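Local coordinates for Sca-family protein (Rickettsia rickettsii, PDB 4LQ8) that is of uncertain function but may take part in rickettsial adhesion, and is represented here by its N-terminal head region, at residues Leu196-Val201 against Ser220-Asp225; Ser240-Lys245 against Asp254-Phe259; Gly309-Met314 against Asp327-Glu332. All blocks are in the same frame, centred on the assembly; numbering follows the deposited sequence. Where two conformers were deposited one is given.

Overall arrangement
Following the chain, the three contacts close one after another; none nests in or crosses another. Contact 1 closes first, joining 196-201 to 220-225 in the six-stranded antiparallel sheet around the excursion that carries strand 206-209. Contact 2 follows at once, closing the loop from strand 236-245 to strand 258-265 in the second, mixed sheet. Contact 3 comes last and brings helix 308-320 back onto strand 329-332, at another part of that mixed sheet. R222 NH2 of contact 1 probably hydrogen-bonds V242 O of contact 2, while R222 and I224 pack on L244 and M241 respectively. D225 forms a salt bridge with K310 of contact 3, and F259 of contact 2 packs on M314 and Y311.

Contact 1: residues Leu196-Val201 against Ser220-Asp225; sequences LNETTV and SYREID
V201 lies over one face of the Y221 ring: its CB is 3.8 Å from the ring centroid, a CH-pi contact, while CG1 and CG2 both lie near the phenol oxygen, from the same side. On the same face of the sheet T199 CB meets E223 CG. The opposite face, bearing E198, T200, R222 and I224, holds a salt bridge, and I224 CD1 lies over the guanidinium near its rim. R222 CG is wedged between backbone N and carbonyl carbon (chi1 68°), and the extended chain beyond carries NH1 to E198 OE2 at 2.8 Å. The bond uses the anti lone pair of OE2 and lies close to the guanidinium plane, although carboxylate and guanidinium planes are 65° apart. R181 also bridges OE2 and D32 bridges NH1, a buried charge network that probably keeps both groups ionised. Backbone bonds include V201 N to Y221 O at 2.8 Å and T199 N to E223 O at 2.9 Å. One water joins N197 O, T199 OG1 and E223 O. The result is a regular antiparallel strand pair inside a six-stranded sheet, not a simple hairpin, since the intervening strand 206-209 pairs on the far side of strand 215-224.

Contact 2: residues Ser240-Lys245 against Asp254-Phe259; sequences SMVALK and DKAVYF
M241 O accepts F259 N at 2.9 Å and is also approached by Y258 CA at 3.3 Å, a bent CA-H...O contact. With M241 N bonded in return to F259 O, this makes the hydrogen-bonded pair of an antiparallel beta hairpin whose strands 236-245 and 258-265 are joined by a long loop. A243 N adds a third bond to V257 O at 3.0 Å just beyond the bridged residues, where A243 and V257 are in loop conformation, and A243 CB packs on V257 CG2. V242 and Y258 form the neighbouring non-hydrogen-bonded pair, their side chains on one face of the sheet. V242 CG2, anti to its own N, makes an off-centre CH-pi contact with the Y258 ring, 4.3 Å from its centroid, and also reaches A256 CB, 4.0 Å away. The other side of the sheet takes M241 and F259, which diverge beyond CB. Every touching residue is buried, and several polar groups have partners outside the segments: S240 OG bonds to H153, whose ring also meets Y258 edge-to-face, and V242 N is held by D32. The Y258 ring lies obliquely against the backbone of 240-242, with CD2 3.5 Å from V242 CA and CE2 3.6 Å from V242 CB.

Contact 3: residues Gly309-Met314 against Asp327-Glu332; sequences GKYKEM and DLSQAE
The Y311 ring and the D327 carboxylate stand almost perpendicular, their planes 86° apart, with D327 OD1 at the ring's edge and in its plane. D327 OD2 approaches the ring obliquely, 3.6 Å from Y311 CE2, and S329 OG comes to the same carbon in a similarly oblique way. The ring of F284 meets the phenol from outside the two segments, and L282 and I276 also touch it. With CG anti to the backbone N, chi1 179° carries the Y311 ring out from the helix, so that its OH donates to D327 O at 2.7 Å. That bond lies in the carbonyl plane on a lone pair, with a C=O...OH angle of 127°. The two carboxylate oxygens of D327 have separate partners. OD2 takes a salt bridge from K312 NZ at 3.1 Å, met on its syn side but well out of the carboxylate plane. OD1 accepts S329 OG at 2.6 Å on its syn lone pair. Bonds at both oxygens probably restrict its rotation. K312 bends at chi2 to bring its ammonium across the acid, and a water 2.9 Å from NZ passes the link on to S329 OG. Thus one acidic residue ahead of the strand pins both neighbouring side chains of a helix turn, one through its backbone and one through its carboxylate. Helix 308-320 is thereby tied to the start of strand 329-332, which runs parallel to strand 282-285, while L328 and Q330 point away from helix 308-320, and their side chains touch helix 125-132.

Contact 1: residues Leu196-Val201 against Ser220-Asp225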
loop_
_atom_site.group_PDB
_atom_site.type_symbol
_atom_site.label_atom_id
_atom_site.label_comp_id
_atom_site.label_asym_id
_atom_site.label_seq_id
_atom_site.Cartn_x
_atom_site.Cartn_y
_atom_site.Cartn_z
ATOM N N LEU A 196 0.409 -16.361 8.109
ATOM C CA LEU A 196 0.085 -14.957 8.360
ATOM C C LEU A 196 -0.845 -14.867 9.556
ATOM O O LEU A 196 -1.801 -15.634 9.643
ATOM C CB LEU A 196 -0.564 -14.295 7.126
ATOM C CG LEU A 196 0.292 -14.260 5.837
ATOM C CD1 LEU A 196 -0.565 -13.894 4.654
ATOM C CD2 LEU A 196 1.454 -13.278 5.979
ATOM N N ASN A 197 -0.520 -13.981 10.505
ATOM C CA ASN A 197 -1.333 -13.751 11.694
ATOM C C ASN A 197 -2.135 -12.462 11.528
ATOM O O ASN A 197 -1.558 -11.421 11.274
ATOM C CB ASN A 197 -0.457 -13.653 12.953
ATOM C CG ASN A 197 -1.260 -13.553 14.223
ATOM O OD1 ASN A 197 -1.951 -14.503 14.629
ATOM N ND2 ASN A 197 -1.264 -12.362 14.822
ATOM N N GLU A 198 -3.451 -12.541 11.678
ATOM C CA GLU A 198 -4.342 -11.385 11.609
ATOM C C GLU A 198 -4.898 -11.145 13.027
ATOM O O GLU A 198 -5.599 -12.004 13.564
ATOM C CB GLU A 198 -5.485 -11.654 10.618
ATOM C CG GLU A 198 -6.442 -10.490 10.436
ATOM C CD GLU A 198 -7.824 -10.925 9.995
ATOM O OE1 GLU A 198 -8.511 -11.598 10.798
ATOM O OE2 GLU A 198 -8.222 -10.611 8.853
ATOM N N THR A 199 -4.601 -9.966 13.604
ATOM C CA THR A 199 -5.099 -9.571 14.921
ATOM C C THR A 199 -6.185 -8.543 14.703
ATOM O O THR A 199 -5.922 -7.510 14.086
ATOM C CB THR A 199 -3.966 -8.990 15.808
ATOM O OG1 THR A 199 -2.903 -9.937 15.868
ATOM C CG2 THR A 199 -4.444 -8.660 17.246
ATOM N N THR A 200 -7.401 -8.822 15.194
ATOM C CA THR A 200 -8.501 -7.861 15.113
ATOM C C THR A 200 -8.540 -7.123 16.477
ATOM O O THR A 200 -8.514 -7.765 17.517
ATOM C CB THR A 200 -9.820 -8.566 14.774
ATOM O OG1 THR A 200 -9.734 -9.061 13.453
ATOM C CG2 THR A 200 -11.030 -7.642 14.864
ATOM N N VAL A 201 -8.563 -5.782 16.459
ATOM C CA VAL A 201 -8.642 -4.989 17.676
ATOM C C VAL A 201 -10.073 -4.448 17.735
ATOM O O VAL A 201 -10.480 -3.688 16.859
ATOM C CB VAL A 201 -7.568 -3.863 17.712
ATOM C CG1 VAL A 201 -7.639 -3.076 19.024
ATOM C CG2 VAL A 201 -6.163 -4.435 17.511
ATOM N N SER A 220 -13.408 -0.841 15.206
ATOM C CA SER A 220 -12.688 -2.099 15.000
ATOM C C SER A 220 -11.740 -1.949 13.829
ATOM O O SER A 220 -12.064 -1.269 12.856
ATOM C CB SER A 220 -13.665 -3.249 14.737
ATOM O OG SER A 220 -13.003 -4.497 14.665
ATOM N N TYR A 221 -10.570 -2.596 13.919
ATOM C CA TYR A 221 -9.578 -2.603 12.848
ATOM C C TYR A 221 -8.751 -3.874 12.992
ATOM O O TYR A 221 -8.864 -4.564 14.007
ATOM C CB TYR A 221 -8.675 -1.328 12.857
ATOM C CG TYR A 221 -7.754 -1.217 14.055
ATOM C CD1 TYR A 221 -6.481 -1.782 14.036
ATOM C CD2 TYR A 221 -8.153 -0.546 15.206
ATOM C CE1 TYR A 221 -5.620 -1.675 15.129
ATOM C CE2 TYR A 221 -7.297 -0.426 16.308
ATOM C CZ TYR A 221 -6.027 -0.977 16.254
ATOM O OH TYR A 221 -5.210 -0.937 17.353
ATOM N N ARG A 222 -7.941 -4.195 11.975
ATOM C CA ARG A 222 -7.088 -5.374 12.061
ATOM C C ARG A 222 -5.666 -5.007 11.678
ATOM O O ARG A 222 -5.416 -3.985 11.014
ATOM C CB ARG A 222 -7.611 -6.522 11.173
ATOM C CG ARG A 222 -7.486 -6.165 9.673
ATOM C CD ARG A 222 -7.820 -7.308 8.763
ATOM N NE ARG A 222 -7.839 -6.859 7.366
ATOM C CZ ARG A 222 -7.906 -7.688 6.339
ATOM N NH1 ARG A 222 -7.914 -9.002 6.539
ATOM N NH2 ARG A 222 -7.954 -7.216 5.104
ATOM N N GLU A 223 -4.740 -5.848 12.075
ATOM C CA GLU A 223 -3.351 -5.686 11.671
ATOM C C GLU A 223 -2.791 -7.050 11.324
ATOM O O GLU A 223 -3.024 -8.020 12.046
ATOM C CB GLU A 223 -2.506 -4.960 12.740
ATOM C CG GLU A 223 -2.497 -5.643 14.092
ATOM C CD GLU A 223 -1.873 -4.810 15.190
ATOM O OE1 GLU A 223 -0.821 -5.223 15.729
ATOM O OE2 GLU A 223 -2.409 -3.719 15.478
ATOM N N ILE A 224 -2.056 -7.124 10.214
ATOM C CA ILE A 224 -1.437 -8.385 9.808
ATOM C C ILE A 224 0.066 -8.308 10.040
ATOM O O ILE A 224 0.698 -7.302 9.713
ATOM C CB ILE A 224 -1.851 -8.800 8.373
ATOM C CG1 ILE A 224 -3.362 -9.110 8.338
ATOM C CG2 ILE A 224 -1.008 -9.994 7.875
ATOM C CD1 ILE A 224 -4.012 -9.019 6.971
ATOM N N ASP A 225 0.627 -9.358 10.640
ATOM C CA ASP A 225 2.049 -9.394 10.923
ATOM C C ASP A 225 2.842 -9.846 9.680
ATOM O O ASP A 225 3.365 -10.946 9.638
ATOM C CB ASP A 225 2.320 -10.272 12.156
ATOM C CG ASP A 225 3.698 -10.098 12.771
ATOM O OD1 ASP A 225 4.352 -9.065 12.492
ATOM O OD2 ASP A 225 4.106 -10.969 13.568
HETATM O O HOH W 1 2.317 -13.244 10.510
HETATM O O HOH W 2 -1.287 -9.582 13.765
#

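Contact 2: residues Ser240-Lys245 against Asp254-Phe259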
loop_
_atom_site.group_PDB
_atom_site.type_symbol
_atom_site.label_atom_id
_atom_site.label_comp_id
_atom_site.label_asym_id
_atom_site.label_seq_id
_atom_site.Cartn_x
_atom_site.Cartn_y
_atom_site.Cartn_z
ATOM N N SER A 240 -2.848 -9.369 -1.135
ATOM C CA SER A 240 -3.740 -8.217 -1.332
ATOM C C SER A 240 -4.738 -8.222 -0.198
ATOM O O SER A 240 -5.639 -9.044 -0.196
ATOM C CB SER A 240 -4.461 -8.295 -2.678
ATOM O OG SER A 240 -3.575 -8.098 -3.767
ATOM N N MET A 241 -4.554 -7.332 0.783
ATOM C CA MET A 241 -5.401 -7.232 1.966
ATOM C C MET A 241 -6.306 -6.022 1.862
ATOM O O MET A 241 -5.837 -4.887 1.768
ATOM C CB MET A 241 -4.539 -7.234 3.259
ATOM C CG MET A 241 -3.611 -8.468 3.374
ATOM S SD MET A 241 -4.486 -10.071 3.439
ATOM C CE MET A 241 -3.111 -11.184 3.609
ATOM N N VAL A 242 -7.611 -6.276 1.827
ATOM C CA VAL A 242 -8.613 -5.229 1.649
ATOM C C VAL A 242 -8.673 -4.261 2.866
ATOM O O VAL A 242 -8.461 -4.656 4.023
ATOM C CB VAL A 242 -10.002 -5.832 1.267
ATOM C CG1 VAL A 242 -10.689 -6.502 2.474
ATOM C CG2 VAL A 242 -10.910 -4.779 0.626
ATOM N N ALA A 243 -8.957 -2.996 2.570
ATOM C CA ALA A 243 -9.162 -1.942 3.559
ATOM C C ALA A 243 -10.456 -2.267 4.307
ATOM O O ALA A 243 -11.355 -2.873 3.721
ATOM C CB ALA A 243 -9.313 -0.609 2.843
ATOM N N LEU A 244 -10.550 -1.909 5.588
ATOM C CA LEU A 244 -11.779 -2.164 6.339
ATOM C C LEU A 244 -12.449 -0.844 6.629
ATOM O O LEU A 244 -11.759 0.148 6.892
ATOM C CB LEU A 244 -11.502 -2.881 7.678
ATOM C CG LEU A 244 -11.044 -4.336 7.631
ATOM C CD1 LEU A 244 -10.888 -4.885 9.036
ATOM C CD2 LEU A 244 -12.018 -5.225 6.842
ATOM N N LYS A 245 -13.787 -0.846 6.679
ATOM C CA LYS A 245 -14.573 0.330 7.051
ATOM C C LYS A 245 -14.375 0.624 8.549
ATOM O O LYS A 245 -13.820 -0.221 9.259
ATOM C CB LYS A 245 -16.063 0.103 6.729
ATOM C CG LYS A 245 -16.330 -0.123 5.233
ATOM C CD LYS A 245 -17.790 0.085 4.874
ATOM C CE LYS A 245 -18.640 -1.123 5.111
ATOM N NZ LYS A 245 -20.085 -0.823 4.928
ATOM N N ASP A 254 -16.673 -2.506 -5.615
ATOM C CA ASP A 254 -16.592 -1.247 -6.374
ATOM C C ASP A 254 -15.852 -0.106 -5.682
ATOM O O ASP A 254 -15.382 0.793 -6.371
ATOM C CB ASP A 254 -17.990 -0.769 -6.813
ATOM C CG ASP A 254 -18.481 -1.454 -8.083
ATOM O OD1 ASP A 254 -17.743 -1.430 -9.098
ATOM O OD2 ASP A 254 -19.593 -2.041 -8.054
ATOM N N LYS A 255 -15.764 -0.120 -4.352
ATOM C CA LYS A 255 -15.113 0.922 -3.549
ATOM C C LYS A 255 -13.811 0.444 -2.896
ATOM O O LYS A 255 -13.124 1.232 -2.243
ATOM C CB LYS A 255 -16.074 1.401 -2.444
ATOM C CG LYS A 255 -17.279 2.171 -2.963
ATOM C CD LYS A 255 -18.106 2.730 -1.815
ATOM C CE LYS A 255 -19.359 3.439 -2.277
ATOM N NZ LYS A 255 -19.062 4.747 -2.926
ATOM N N ALA A 256 -13.490 -0.841 -3.057
ATOM C CA ALA A 256 -12.367 -1.509 -2.407
ATOM C C ALA A 256 -10.986 -1.073 -2.837
ATOM O O ALA A 256 -10.672 -1.051 -4.019
ATOM C CB ALA A 256 -12.487 -3.004 -2.574
ATOM N N VAL A 257 -10.153 -0.772 -1.851
ATOM C CA VAL A 257 -8.723 -0.487 -2.023
ATOM C C VAL A 257 -7.986 -1.460 -1.119
ATOM O O VAL A 257 -8.608 -2.062 -0.247
ATOM C CB VAL A 257 -8.317 0.980 -1.830
ATOM C CG1 VAL A 257 -8.750 1.806 -3.036
ATOM C CG2 VAL A 257 -8.861 1.544 -0.521
ATOM N N TYR A 258 -6.693 -1.656 -1.354
ATOM C CA TYR A 258 -5.903 -2.690 -0.692
ATOM C C TYR A 258 -4.514 -2.250 -0.279
ATOM O O TYR A 258 -3.956 -1.294 -0.819
ATOM C CB TYR A 258 -5.710 -3.864 -1.698
ATOM C CG TYR A 258 -7.000 -4.477 -2.209
ATOM C CD1 TYR A 258 -7.714 -3.888 -3.250
ATOM C CD2 TYR A 258 -7.502 -5.650 -1.662
ATOM C CE1 TYR A 258 -8.945 -4.398 -3.666
ATOM C CE2 TYR A 258 -8.708 -6.200 -2.104
ATOM C CZ TYR A 258 -9.430 -5.561 -3.097
ATOM O OH TYR A 258 -10.602 -6.088 -3.550
ATOM N N PHE A 259 -3.953 -2.995 0.681
ATOM C CA PHE A 259 -2.559 -2.924 1.038
ATOM C C PHE A 259 -1.987 -4.180 0.379
ATOM O O PHE A 259 -2.512 -5.270 0.607
ATOM C CB PHE A 259 -2.318 -2.935 2.553
ATOM C CG PHE A 259 -0.833 -2.905 2.850
ATOM C CD1 PHE A 259 -0.099 -1.730 2.705
ATOM C CD2 PHE A 259 -0.161 -4.064 3.242
ATOM C CE1 PHE A 259 1.284 -1.718 2.932
ATOM C CE2 PHE A 259 1.222 -4.043 3.484
ATOM C CZ PHE A 259 1.930 -2.873 3.322
#

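Contact 3: residues Gly309-Met314 against Asp327-Glu332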
loop_
_atom_site.group_PDB
_atom_site.type_symbol
_atom_site.label_atom_id
_atom_site.label_comp_id
_atom_site.label_asym_id
_atom_site.label_seq_id
_atom_site.Cartn_x
_atom_site.Cartn_y
_atom_site.Cartn_z
ATOM N N GLY A 309 4.884 0.862 12.535
ATOM C CA GLY A 309 6.127 0.135 12.760
ATOM C C GLY A 309 6.326 -0.916 11.685
ATOM O O GLY A 309 7.400 -1.011 11.113
ATOM N N LYS A 310 5.275 -1.675 11.358
ATOM C CA LYS A 310 5.372 -2.690 10.303
ATOM C C LYS A 310 5.615 -2.027 8.915
ATOM O O LYS A 310 6.475 -2.475 8.154
ATOM C CB LYS A 310 4.116 -3.586 10.290
ATOM C CG LYS A 310 4.127 -4.675 9.207
ATOM C CD LYS A 310 5.304 -5.634 9.322
ATOM C CE LYS A 310 5.251 -6.473 10.590
ATOM N NZ LYS A 310 6.354 -7.465 10.582
ATOM N N TYR A 311 4.896 -0.944 8.636
ATOM C CA TYR A 311 5.026 -0.212 7.383
ATOM C C TYR A 311 6.457 0.293 7.189
ATOM O O TYR A 311 7.016 0.092 6.113
ATOM C CB TYR A 311 4.039 0.955 7.344
ATOM C CG TYR A 311 4.140 1.761 6.069
ATOM C CD1 TYR A 311 3.610 1.281 4.871
ATOM C CD2 TYR A 311 4.757 3.014 6.057
ATOM C CE1 TYR A 311 3.680 2.030 3.698
ATOM C CE2 TYR A 311 4.820 3.775 4.888
ATOM C CZ TYR A 311 4.289 3.272 3.712
ATOM O OH TYR A 311 4.347 3.994 2.553
ATOM N N LYS A 312 7.057 0.914 8.236
ATOM C CA LYS A 312 8.449 1.381 8.192
ATOM C C LYS A 312 9.441 0.221 7.976
ATOM O O LYS A 312 10.372 0.372 7.200
ATOM C CB LYS A 312 8.818 2.193 9.463
ATOM C CG LYS A 312 7.955 3.464 9.675
ATOM C CD LYS A 312 8.036 4.533 8.556
ATOM C CE LYS A 312 6.953 5.613 8.690
ATOM N NZ LYS A 312 7.216 6.806 7.830
ATOM N N GLU A 313 9.237 -0.930 8.632
ATOM C CA GLU A 313 10.097 -2.115 8.444
ATOM C C GLU A 313 10.006 -2.628 6.993
ATOM O O GLU A 313 11.031 -2.987 6.404
ATOM C CB GLU A 313 9.656 -3.263 9.352
ATOM C CG GLU A 313 10.257 -3.287 10.735
ATOM C CD GLU A 313 9.615 -4.321 11.650
ATOM O OE1 GLU A 313 9.097 -5.344 11.141
ATOM O OE2 GLU A 313 9.613 -4.092 12.883
ATOM N N MET A 314 8.769 -2.685 6.435
ATOM C CA MET A 314 8.521 -3.135 5.057
ATOM C C MET A 314 9.096 -2.136 4.079
ATOM O O MET A 314 9.753 -2.544 3.132
ATOM C CB MET A 314 7.020 -3.369 4.804
ATOM C CG MET A 314 6.470 -4.528 5.594
ATOM S SD MET A 314 4.706 -4.760 5.330
ATOM C CE MET A 314 4.743 -5.895 3.909
ATOM N N ASP A 327 7.573 6.469 0.328
ATOM C CA ASP A 327 6.857 6.517 1.601
ATOM C C ASP A 327 5.465 7.199 1.519
ATOM O O ASP A 327 4.452 6.544 1.828
ATOM C CB ASP A 327 7.731 7.099 2.721
ATOM C CG ASP A 327 7.086 6.936 4.066
ATOM O OD1 ASP A 327 6.030 7.537 4.283
ATOM O OD2 ASP A 327 7.578 6.126 4.860
ATOM N N LEU A 328 5.409 8.465 1.137
ATOM C CA LEU A 328 4.141 9.229 0.985
ATOM C C LEU A 328 3.120 8.997 2.137
ATOM O O LEU A 328 1.949 8.692 1.892
ATOM C CB LEU A 328 3.488 8.973 -0.404
ATOM C CG LEU A 328 4.347 9.193 -1.664
ATOM C CD1 LEU A 328 3.530 8.915 -2.933
ATOM C CD2 LEU A 328 4.915 10.624 -1.708
ATOM N N SER A 329 3.582 9.109 3.391
ATOM C CA SER A 329 2.728 8.879 4.551
ATOM C C SER A 329 2.888 9.933 5.632
ATOM O O SER A 329 3.897 10.632 5.678
ATOM C CB SER A 329 2.920 7.469 5.112
ATOM O OG SER A 329 4.067 7.433 5.941
ATOM N N GLN A 330 1.856 10.102 6.465
ATOM C CA GLN A 330 1.888 11.107 7.526
ATOM C C GLN A 330 1.169 10.576 8.764
ATOM O O GLN A 330 0.038 10.095 8.662
ATOM C CB GLN A 330 1.211 12.441 7.081
ATOM C CG GLN A 330 1.729 13.107 5.789
ATOM C CD GLN A 330 1.041 12.629 4.515
ATOM O OE1 GLN A 330 -0.191 12.670 4.381
ATOM N NE2 GLN A 330 1.830 12.219 3.523
ATOM N N ALA A 331 1.805 10.701 9.929
ATOM C CA ALA A 331 1.176 10.360 11.199
ATOM C C ALA A 331 0.193 11.503 11.490
ATOM O O ALA A 331 0.493 12.670 11.222
ATOM C CB ALA A 331 2.210 10.269 12.298
ATOM N N GLU A 332 -1.013 11.153 11.929
ATOM C CA GLU A 332 -2.047 12.147 12.200
ATOM C C GLU A 332 -2.508 12.028 13.621
ATOM O O GLU A 332 -2.273 11.010 14.265
ATOM C CB GLU A 332 -3.242 11.977 11.231
ATOM C CG GLU A 332 -2.939 12.282 9.774
ATOM C CD GLU A 332 -2.608 13.721 9.404
ATOM O OE1 GLU A 332 -2.681 14.608 10.283
ATOM O OE2 GLU A 332 -2.261 13.962 8.227
HETATM O O HOH W 3 5.072 8.673 8.340
#